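Local coordinates for MsStt7d protein (Micromonas, PDB 4IX3) that probably acts as an ATP-dependent protein kinase, the portion here being the magnesium-binding catalytic domain of a state transition kinase homolog, at residues Cys195-Gly209 / Tyr222-Ala236. Residues are numbered along the deposited sequence; the frame is centred on the assembly and turned at random.
Sequences CLPLPETLNYYPGDG and YLLPPGSPRPTKDNA
Asp208 OD1 lies at the edge of the Tyr222 ring, 3.8 Å from Tyr222 CD2, and carboxylate and ring planes differ by only 4°. Leu223 N donates to a water that lies within hydrogen-bonding distance of Tyr205 O and Gly207 O, so one solvent molecule sits among three backbone groups. The one direct backbone hydrogen bond across the contact follows, Gly207 N to Leu224 O at 2.8 Å with an N-H...O angle of 157°. The Leu224 side chain runs roughly perpendicular to that of Tyr204. Its chi1 of -70° sets CG beside the backbone N and brings CD1 over one face of the Tyr204 ring, 3.9 Å from the centroid, a CH-pi contact. Cys195 SG covers the opposite face. The Pro226 ring reaches Gly207 through CD, 3.6 Å from Gly207 CA, and beyond the type I turn Pro225-Ser228 the Pro206 ring packs near the carbonyls of Ser228 and Pro229. Pro206 CD lies above one face of the Arg230 guanidinium, toward its rim, while NH1 comes within 3.1 Å of Tyr204 O, near the guanidinium plane. Pro231 CB approaches Tyr204 CD2 at 3.6 Å, while a water joins Pro231 O to Thr201 OG1. Lys233 passes Pro197 with its CG and makes a weak salt bridge to Glu200, NZ to OE2 3.4 Å. Ala236 CB, at the start of helix 236-243, touches Pro197 CD at 3.7 Å, and a water accepting from Tyr204 OH donates to Cys195 O and Ala236 O.

The two segments belong to the kinase activation-segment region, after the strand 193-194 that follows magnesium ligand Asp188. With one direct backbone bond, three bridging waters and a weak, exposed salt bridge, the contact relies largely on apolar packing, centred on Tyr204 against Leu224 and Pro231.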
ATOM      1  N   CYS B 195      10.389 -16.590 -12.554  1.00 16.81           N
ATOM      2  CA  CYS B 195      11.750 -16.208 -12.930  1.00 18.78           C
ATOM      3  C   CYS B 195      12.290 -17.002 -14.090  1.00 19.56           C
ATOM      4  O   CYS B 195      13.441 -16.821 -14.463  1.00 23.46           O
ATOM      5  CB  CYS B 195      12.669 -16.440 -11.732  1.00 18.30           C
ATOM      6  SG  CYS B 195      12.190 -15.482 -10.300  1.00 18.22           S
ATOM      7  N   LEU B 196      11.495 -17.922 -14.627  1.00 21.06           N
ATOM      8  CA  LEU B 196      11.890 -18.641 -15.813  1.00 26.15           C
ATOM      9  C   LEU B 196      10.844 -18.391 -16.893  1.00 26.42           C
ATOM     10  O   LEU B 196       9.690 -18.063 -16.585  1.00 23.95           O
ATOM     11  CB  LEU B 196      12.009 -20.141 -15.498  1.00 30.08           C
ATOM     12  CG  LEU B 196      13.086 -20.494 -14.472  1.00 36.84           C
ATOM     13  CD1 LEU B 196      12.878 -21.932 -14.037  1.00 40.86           C
ATOM     14  CD2 LEU B 196      14.499 -20.243 -14.979  1.00 35.01           C
ATOM     15  N   PRO B 197      11.253 -18.540 -18.158  1.00 27.27           N
ATOM     16  CA  PRO B 197      10.312 -18.230 -19.227  1.00 29.13           C
ATOM     17  C   PRO B 197       9.355 -19.400 -19.452  1.00 33.41           C
ATOM     18  O   PRO B 197       9.561 -20.225 -20.330  1.00 34.36           O
ATOM     19  CB  PRO B 197      11.218 -17.995 -20.440  1.00 29.09           C
ATOM     20  CG  PRO B 197      12.475 -18.759 -20.151  1.00 31.14           C
ATOM     21  CD  PRO B 197      12.556 -19.001 -18.674  1.00 30.87           C
ATOM     22  N   LEU B 198       8.299 -19.467 -18.655  1.00 33.34           N
ATOM     23  CA  LEU B 198       7.399 -20.613 -18.685  1.00 30.91           C
ATOM     24  C   LEU B 198       5.969 -20.133 -18.907  1.00 34.51           C
ATOM     25  O   LEU B 198       5.109 -20.378 -18.057  1.00 47.37           O
ATOM     26  CB  LEU B 198       7.500 -21.374 -17.362  1.00 36.67           C
ATOM     27  CG  LEU B 198       8.894 -21.846 -16.946  1.00 44.64           C
ATOM     28  CD1 LEU B 198       8.876 -22.465 -15.556  1.00 42.13           C
ATOM     29  CD2 LEU B 198       9.446 -22.842 -17.961  1.00 44.44           C
ATOM     30  N   PRO B 199       5.703 -19.416 -20.017  1.00 38.08           N
ATOM     31  CA  PRO B 199       6.532 -19.077 -21.178  1.00 37.35           C
ATOM     32  C   PRO B 199       7.264 -17.730 -21.093  1.00 36.07           C
ATOM     33  O   PRO B 199       8.193 -17.480 -21.868  1.00 34.95           O
ATOM     34  CB  PRO B 199       5.501 -19.009 -22.300  1.00 41.35           C
ATOM     35  CG  PRO B 199       4.319 -18.397 -21.619  1.00 37.90           C
ATOM     36  CD  PRO B 199       4.295 -19.036 -20.251  1.00 41.20           C
ATOM     37  N   GLU B 200       6.897 -16.894 -20.126  1.00 30.76           N
ATOM     38  CA  GLU B 200       7.538 -15.586 -19.963  1.00 28.91           C
ATOM     39  C   GLU B 200       7.733 -15.324 -18.493  1.00 24.09           C
ATOM     40  O   GLU B 200       6.897 -15.710 -17.658  1.00 24.93           O
ATOM     41  CB  GLU B 200       6.677 -14.467 -20.548  1.00 32.38           C
ATOM     42  CG  GLU B 200       6.404 -14.637 -22.039  1.00 41.57           C
ATOM     43  CD  GLU B 200       5.881 -13.374 -22.678  1.00 56.43           C
ATOM     44  OE1 GLU B 200       5.591 -12.407 -21.937  1.00 82.26           O
ATOM     45  OE2 GLU B 200       5.765 -13.358 -23.924  1.00 79.85           O
ATOM     46  N   THR B 201       8.831 -14.647 -18.168  1.00 23.13           N
ATOM     47  CA  THR B 201       9.012 -14.219 -16.772  1.00 21.02           C
ATOM     48  C   THR B 201       7.939 -13.193 -16.379  1.00 20.48           C
ATOM     49  O   THR B 201       7.401 -12.466 -17.240  1.00 24.83           O
ATOM     50  CB  THR B 201      10.420 -13.647 -16.480  1.00 20.31           C
ATOM     51  OG1 THR B 201      10.561 -12.397 -17.162  1.00 26.89           O
ATOM     52  CG2 THR B 201      11.525 -14.626 -16.922  1.00 21.07           C
ATOM     53  N   LEU B 202       7.610 -13.128 -15.091  1.00 18.91           N
ATOM     54  CA  LEU B 202       6.545 -12.254 -14.568  1.00 19.72           C
ATOM     55  C   LEU B 202       7.077 -11.542 -13.333  1.00 21.88           C
ATOM     56  O   LEU B 202       7.703 -12.179 -12.489  1.00 18.99           O
ATOM     57  CB  LEU B 202       5.275 -13.041 -14.199  1.00 21.05           C
ATOM     58  CG  LEU B 202       4.659 -13.899 -15.310  1.00 23.63           C
ATOM     59  CD1 LEU B 202       3.608 -14.789 -14.671  1.00 25.30           C
ATOM     60  CD2 LEU B 202       4.069 -13.079 -16.444  1.00 28.79           C
ATOM     61  N   ASN B 203       6.920 -10.223 -13.264  1.00 21.79           N
ATOM     62  CA  ASN B 203       7.268  -9.448 -12.077  1.00 23.96           C
ATOM     63  C   ASN B 203       8.746  -9.609 -11.642  1.00 20.87           C
ATOM     64  O   ASN B 203       9.070  -9.650 -10.437  1.00 22.73           O
ATOM     65  CB  ASN B 203       6.270  -9.766 -10.957  1.00 24.99           C
ATOM     66  CG  ASN B 203       6.207  -8.692  -9.885  1.00 24.06           C
ATOM     67  OD1 ASN B 203       6.333  -7.512 -10.181  1.00 29.63           O
ATOM     68  ND2 ASN B 203       5.984  -9.096  -8.635  1.00 23.84           N
ATOM     69  N   TYR B 204       9.616  -9.718 -12.641  1.00 21.24           N
ATOM     70  CA  TYR B 204      11.011 -10.095 -12.447  1.00 21.11           C
ATOM     71  C   TYR B 204      11.880  -9.106 -13.215  1.00 25.80           C
ATOM     72  O   TYR B 204      11.786  -9.024 -14.427  1.00 29.87           O
ATOM     73  CB  TYR B 204      11.176 -11.490 -13.024  1.00 22.79           C
ATOM     74  CG  TYR B 204      12.503 -12.174 -12.764  1.00 20.26           C
ATOM     75  CD1 TYR B 204      13.087 -12.137 -11.497  1.00 19.28           C
ATOM     76  CD2 TYR B 204      13.156 -12.855 -13.769  1.00 19.03           C
ATOM     77  CE1 TYR B 204      14.268 -12.825 -11.237  1.00 19.69           C
ATOM     78  CE2 TYR B 204      14.354 -13.540 -13.539  1.00 19.92           C
ATOM     79  CZ  TYR B 204      14.888 -13.552 -12.257  1.00 20.28           C
ATOM     80  OH  TYR B 204      16.050 -14.274 -11.965  1.00 24.57           O
ATOM     81  N   TYR B 205      12.671  -8.312 -12.503  1.00 26.07           N
ATOM     82  CA  TYR B 205      13.346  -7.144 -13.092  1.00 29.95           C
ATOM     83  C   TYR B 205      14.588  -6.851 -12.255  1.00 28.41           C
ATOM     84  O   TYR B 205      14.608  -7.259 -11.084  1.00 31.39           O
ATOM     85  CB  TYR B 205      12.382  -5.937 -13.139  1.00 31.44           C
ATOM     86  CG  TYR B 205      11.613  -5.726 -11.841  1.00 28.91           C
ATOM     87  CD1 TYR B 205      12.206  -5.072 -10.760  1.00 33.64           C
ATOM     88  CD2 TYR B 205      10.324  -6.248 -11.666  1.00 34.19           C
ATOM     89  CE1 TYR B 205      11.512  -4.889  -9.575  1.00 33.42           C
ATOM     90  CE2 TYR B 205       9.637  -6.099 -10.469  1.00 30.10           C
ATOM     91  CZ  TYR B 205      10.237  -5.415  -9.423  1.00 33.61           C
ATOM     92  OH  TYR B 205       9.594  -5.243  -8.207  1.00 38.00           O
ATOM     93  N   PRO B 206      15.623  -6.186 -12.833  1.00 35.29           N
ATOM     94  CA  PRO B 206      16.784  -5.867 -12.008  1.00 33.57           C
ATOM     95  C   PRO B 206      16.423  -4.730 -11.070  1.00 28.82           C
ATOM     96  O   PRO B 206      15.608  -3.856 -11.420  1.00 34.57           O
ATOM     97  CB  PRO B 206      17.855  -5.390 -13.002  1.00 34.67           C
ATOM     98  CG  PRO B 206      17.326  -5.704 -14.361  1.00 37.71           C
ATOM     99  CD  PRO B 206      15.828  -5.819 -14.244  1.00 32.05           C
ATOM    100  N   GLY B 207      17.056  -4.729  -9.899  1.00 32.22           N
ATOM    101  CA  GLY B 207      16.886  -3.629  -8.954  1.00 35.20           C
ATOM    102  C   GLY B 207      15.902  -3.906  -7.838  1.00 34.82           C
ATOM    103  O   GLY B 207      15.224  -4.951  -7.816  1.00 30.86           O
ATOM    104  N   ASP B 208      15.839  -2.989  -6.878  1.00 31.40           N
ATOM    105  CA  ASP B 208      14.976  -3.152  -5.715  1.00 32.14           C
ATOM    106  C   ASP B 208      13.519  -3.354  -6.167  1.00 31.85           C
ATOM    107  O   ASP B 208      13.098  -2.771  -7.191  1.00 32.04           O
ATOM    108  CB  ASP B 208      15.156  -2.029  -4.663  1.00 30.69           C
ATOM    109  CG  ASP B 208      16.604  -1.938  -4.079  1.00 29.36           C
ATOM    110  OD1 ASP B 208      17.364  -2.923  -4.158  1.00 30.79           O
ATOM    111  OD2 ASP B 208      16.998  -0.908  -3.470  1.00 34.52           O
ATOM    112  N   GLY B 209      12.771  -4.197  -5.455  1.00 30.39           N
ATOM    113  CA  GLY B 209      11.282  -4.290  -5.618  1.00 27.48           C
ATOM    114  C   GLY B 209      10.692  -4.010  -4.252  1.00 23.97           C
ATOM    115  O   GLY B 209      11.471  -3.645  -3.355  1.00 24.73           O
ATOM    116  N   TYR B 222      16.273  -6.662  -3.528  1.00 22.61           N
ATOM    117  CA  TYR B 222      16.024  -7.044  -4.916  1.00 22.35           C
ATOM    118  C   TYR B 222      16.000  -8.569  -5.103  1.00 22.84           C
ATOM    119  O   TYR B 222      16.514  -9.313  -4.257  1.00 21.28           O
ATOM    120  CB  TYR B 222      17.149  -6.484  -5.804  1.00 25.62           C
ATOM    121  CG  TYR B 222      18.563  -6.923  -5.372  1.00 23.46           C
ATOM    122  CD1 TYR B 222      19.064  -8.198  -5.701  1.00 25.15           C
ATOM    123  CD2 TYR B 222      19.368  -6.079  -4.601  1.00 23.14           C
ATOM    124  CE1 TYR B 222      20.319  -8.612  -5.273  1.00 24.22           C
ATOM    125  CE2 TYR B 222      20.633  -6.482  -4.185  1.00 21.23           C
ATOM    126  CZ  TYR B 222      21.094  -7.739  -4.516  1.00 23.79           C
ATOM    127  OH  TYR B 222      22.361  -8.058  -4.077  1.00 25.77           O
ATOM    128  N   LEU B 223      15.508  -9.032  -6.252  1.00 23.76           N
ATOM    129  CA  LEU B 223      15.721 -10.396  -6.733  1.00 22.63           C
ATOM    130  C   LEU B 223      16.915 -10.461  -7.666  1.00 23.38           C
ATOM    131  O   LEU B 223      17.781 -11.327  -7.508  1.00 23.36           O
ATOM    132  CB  LEU B 223      14.471 -10.988  -7.401  1.00 20.85           C
ATOM    133  CG  LEU B 223      13.267 -11.174  -6.479  1.00 19.71           C
ATOM    134  CD1 LEU B 223      12.139 -11.866  -7.218  1.00 18.58           C
ATOM    135  CD2 LEU B 223      13.632 -11.985  -5.239  1.00 18.45           C
ATOM    136  N   LEU B 224      17.032  -9.504  -8.577  1.00 23.67           N
ATOM    137  CA  LEU B 224      18.204  -9.419  -9.453  1.00 23.61           C
ATOM    138  C   LEU B 224      18.867  -8.100  -9.094  1.00 29.27           C
ATOM    139  O   LEU B 224      18.157  -7.110  -8.884  1.00 29.95           O
ATOM    140  CB  LEU B 224      17.788  -9.312 -10.919  1.00 26.62           C
ATOM    141  CG  LEU B 224      17.180 -10.576 -11.505  1.00 26.10           C
ATOM    142  CD1 LEU B 224      16.615 -10.350 -12.904  1.00 26.86           C
ATOM    143  CD2 LEU B 224      18.162 -11.739 -11.453  1.00 32.19           C
ATOM    144  N   PRO B 225      20.208  -8.097  -8.901  1.00 29.01           N
ATOM    145  CA  PRO B 225      20.902  -6.855  -8.588  1.00 33.56           C
ATOM    146  C   PRO B 225      20.882  -5.899  -9.790  1.00 39.23           C
ATOM    147  O   PRO B 225      20.881  -6.340 -10.948  1.00 37.69           O
ATOM    148  CB  PRO B 225      22.313  -7.351  -8.291  1.00 38.79           C
ATOM    149  CG  PRO B 225      22.509  -8.481  -9.248  1.00 34.78           C
ATOM    150  CD  PRO B 225      21.156  -9.169  -9.263  1.00 29.51           C
ATOM    151  N   PRO B 226      20.800  -4.590  -9.512  1.00 48.96           N
ATOM    152  CA  PRO B 226      20.958  -3.535 -10.507  1.00 40.94           C
ATOM    153  C   PRO B 226      21.944  -3.790 -11.644  1.00 44.51           C
ATOM    154  O   PRO B 226      21.616  -3.517 -12.803  1.00 43.33           O
ATOM    155  CB  PRO B 226      21.397  -2.351  -9.656  1.00 32.75           C
ATOM    156  CG  PRO B 226      20.519  -2.523  -8.461  1.00 45.94           C
ATOM    157  CD  PRO B 226      20.345  -4.010  -8.235  1.00 54.12           C
ATOM    158  N   GLY B 227      23.123  -4.311 -11.302  1.00 46.26           N
ATOM    159  CA  GLY B 227      24.135  -4.694 -12.287  1.00 45.18           C
ATOM    160  C   GLY B 227      23.691  -5.670 -13.364  1.00 55.62           C
ATOM    161  O   GLY B 227      24.368  -5.798 -14.395  1.00 48.30           O
ATOM    162  N   SER B 228      22.543  -6.319 -13.147  1.00 55.96           N
ATOM    163  CA  SER B 228      22.129  -7.500 -13.912  1.00 42.36           C
ATOM    164  C   SER B 228      21.469  -7.094 -15.231  1.00 41.83           C
ATOM    165  O   SER B 228      20.768  -6.080 -15.278  1.00 60.61           O
ATOM    166  CB  SER B 228      21.170  -8.351 -13.063  1.00 42.89           C
ATOM    167  OG  SER B 228      20.518  -9.404 -13.781  1.00 47.14           O
ATOM    168  N   PRO B 229      21.727  -7.856 -16.313  1.00 41.09           N
ATOM    169  CA  PRO B 229      20.841  -7.753 -17.467  1.00 41.48           C
ATOM    170  C   PRO B 229      19.368  -7.887 -17.082  1.00 45.15           C
ATOM    171  O   PRO B 229      19.011  -8.542 -16.086  1.00 42.39           O
ATOM    172  CB  PRO B 229      21.228  -8.957 -18.343  1.00 44.78           C
ATOM    173  CG  PRO B 229      22.593  -9.352 -17.910  1.00 43.55           C
ATOM    174  CD  PRO B 229      22.710  -8.948 -16.461  1.00 41.13           C
ATOM    175  N   ARG B 230      18.522  -7.272 -17.900  1.00 47.40           N
ATOM    176  CA  ARG B 230      17.086  -7.499 -17.884  1.00 43.53           C
ATOM    177  C   ARG B 230      16.843  -8.958 -18.211  1.00 38.52           C
ATOM    178  O   ARG B 230      17.534  -9.508 -19.072  1.00 41.53           O
ATOM    179  CB  ARG B 230      16.445  -6.654 -18.981  1.00 40.68           C
ATOM    180  CG  ARG B 230      15.657  -5.466 -18.471  1.00 56.41           C
ATOM    181  CD  ARG B 230      14.275  -5.953 -18.079  1.00 62.74           C
ATOM    182  NE  ARG B 230      13.466  -4.943 -17.405  1.00 79.88           N
ATOM    183  CZ  ARG B 230      12.489  -5.232 -16.552  1.00 71.79           C
ATOM    184  NH1 ARG B 230      12.235  -6.505 -16.245  1.00 54.91           N
ATOM    185  NH2 ARG B 230      11.785  -4.250 -15.997  1.00 60.07           N
ATOM    186  N   PRO B 231      15.878  -9.599 -17.518  1.00 36.30           N
ATOM    187  CA  PRO B 231      15.652 -11.005 -17.822  1.00 32.20           C
ATOM    188  C   PRO B 231      14.912 -11.190 -19.139  1.00 33.46           C
ATOM    189  O   PRO B 231      13.933 -10.493 -19.428  1.00 37.60           O
ATOM    190  CB  PRO B 231      14.770 -11.496 -16.674  1.00 31.48           C
ATOM    191  CG  PRO B 231      14.183 -10.269 -16.063  1.00 31.72           C
ATOM    192  CD  PRO B 231      15.140  -9.141 -16.329  1.00 30.08           C
ATOM    193  N   THR B 232      15.448 -12.081 -19.958  1.00 32.28           N
ATOM    194  CA  THR B 232      14.816 -12.472 -21.205  1.00 33.42           C
ATOM    195  C   THR B 232      14.788 -13.993 -21.238  1.00 40.35           C
ATOM    196  O   THR B 232      15.377 -14.657 -20.367  1.00 36.32           O
ATOM    197  CB  THR B 232      15.641 -11.975 -22.410  1.00 37.11           C
ATOM    198  OG1 THR B 232      16.923 -12.621 -22.410  1.00 39.73           O
ATOM    199  CG2 THR B 232      15.840 -10.462 -22.331  1.00 37.19           C
ATOM    200  N   LYS B 233      14.117 -14.534 -22.252  1.00 35.24           N
ATOM    201  CA  LYS B 233      13.992 -15.975 -22.438  1.00 40.20           C
ATOM    202  C   LYS B 233      15.349 -16.652 -22.587  1.00 41.81           C
ATOM    203  O   LYS B 233      15.533 -17.777 -22.131  1.00 40.36           O
ATOM    204  CB  LYS B 233      13.138 -16.286 -23.669  1.00 36.37           C
ATOM    205  CG  LYS B 233      11.655 -15.972 -23.541  1.00 50.58           C
ATOM    206  CD  LYS B 233      11.014 -15.666 -24.891  1.00 62.02           C
ATOM    207  CE  LYS B 233       9.492 -15.608 -24.831  1.00 54.42           C
ATOM    208  NZ  LYS B 233       8.956 -14.505 -23.985  1.00 64.36           N
ATOM    209  N   ASP B 234      16.282 -16.005 -23.283  1.00 38.52           N
ATOM    210  CA  ASP B 234      17.595 -16.623 -23.439  1.00 46.91           C
ATOM    211  C   ASP B 234      18.479 -16.592 -22.208  1.00 45.24           C
ATOM    212  O   ASP B 234      19.236 -17.532 -22.008  1.00 51.88           O
ATOM    213  CB  ASP B 234      18.351 -16.092 -24.650  1.00 54.26           C
ATOM    214  CG  ASP B 234      17.542 -16.216 -25.909  1.00 60.32           C
ATOM    215  OD1 ASP B 234      16.896 -17.272 -26.089  1.00 68.88           O
ATOM    216  OD2 ASP B 234      17.499 -15.231 -26.670  1.00 71.53           O
ATOM    217  N   ASN B 235      18.412 -15.536 -21.403  1.00 35.20           N
ATOM    218  CA  ASN B 235      19.320 -15.461 -20.265  1.00 32.36           C
ATOM    219  C   ASN B 235      18.746 -15.924 -18.919  1.00 31.61           C
ATOM    220  O   ASN B 235      19.476 -16.032 -17.923  1.00 34.06           O
ATOM    221  CB  ASN B 235      19.991 -14.088 -20.139  1.00 36.03           C
ATOM    222  CG  ASN B 235      19.064 -12.997 -19.611  1.00 42.54           C
ATOM    223  OD1 ASN B 235      19.443 -11.831 -19.565  1.00 42.57           O
ATOM    224  ND2 ASN B 235      17.876 -13.364 -19.176  1.00 35.38           N
ATOM    225  N   ALA B 236      17.443 -16.184 -18.847  1.00 31.36           N
ATOM    226  CA  ALA B 236      16.805 -16.438 -17.543  1.00 28.72           C
ATOM    227  C   ALA B 236      17.537 -17.505 -16.731  1.00 26.43           C
ATOM    228  O   ALA B 236      17.742 -17.327 -15.525  1.00 26.65           O
ATOM    229  CB  ALA B 236      15.343 -16.833 -17.703  1.00 28.32           C
TER
HETATM  230  O   HOH W   1      16.046 -16.333 -13.676  1.00 25.72           O
HETATM  231  O   HOH W   2      11.667 -11.879 -19.792  1.00 40.50           O
HETATM  232  O   HOH W   3      14.554  -7.507  -8.423  1.00 79.03           O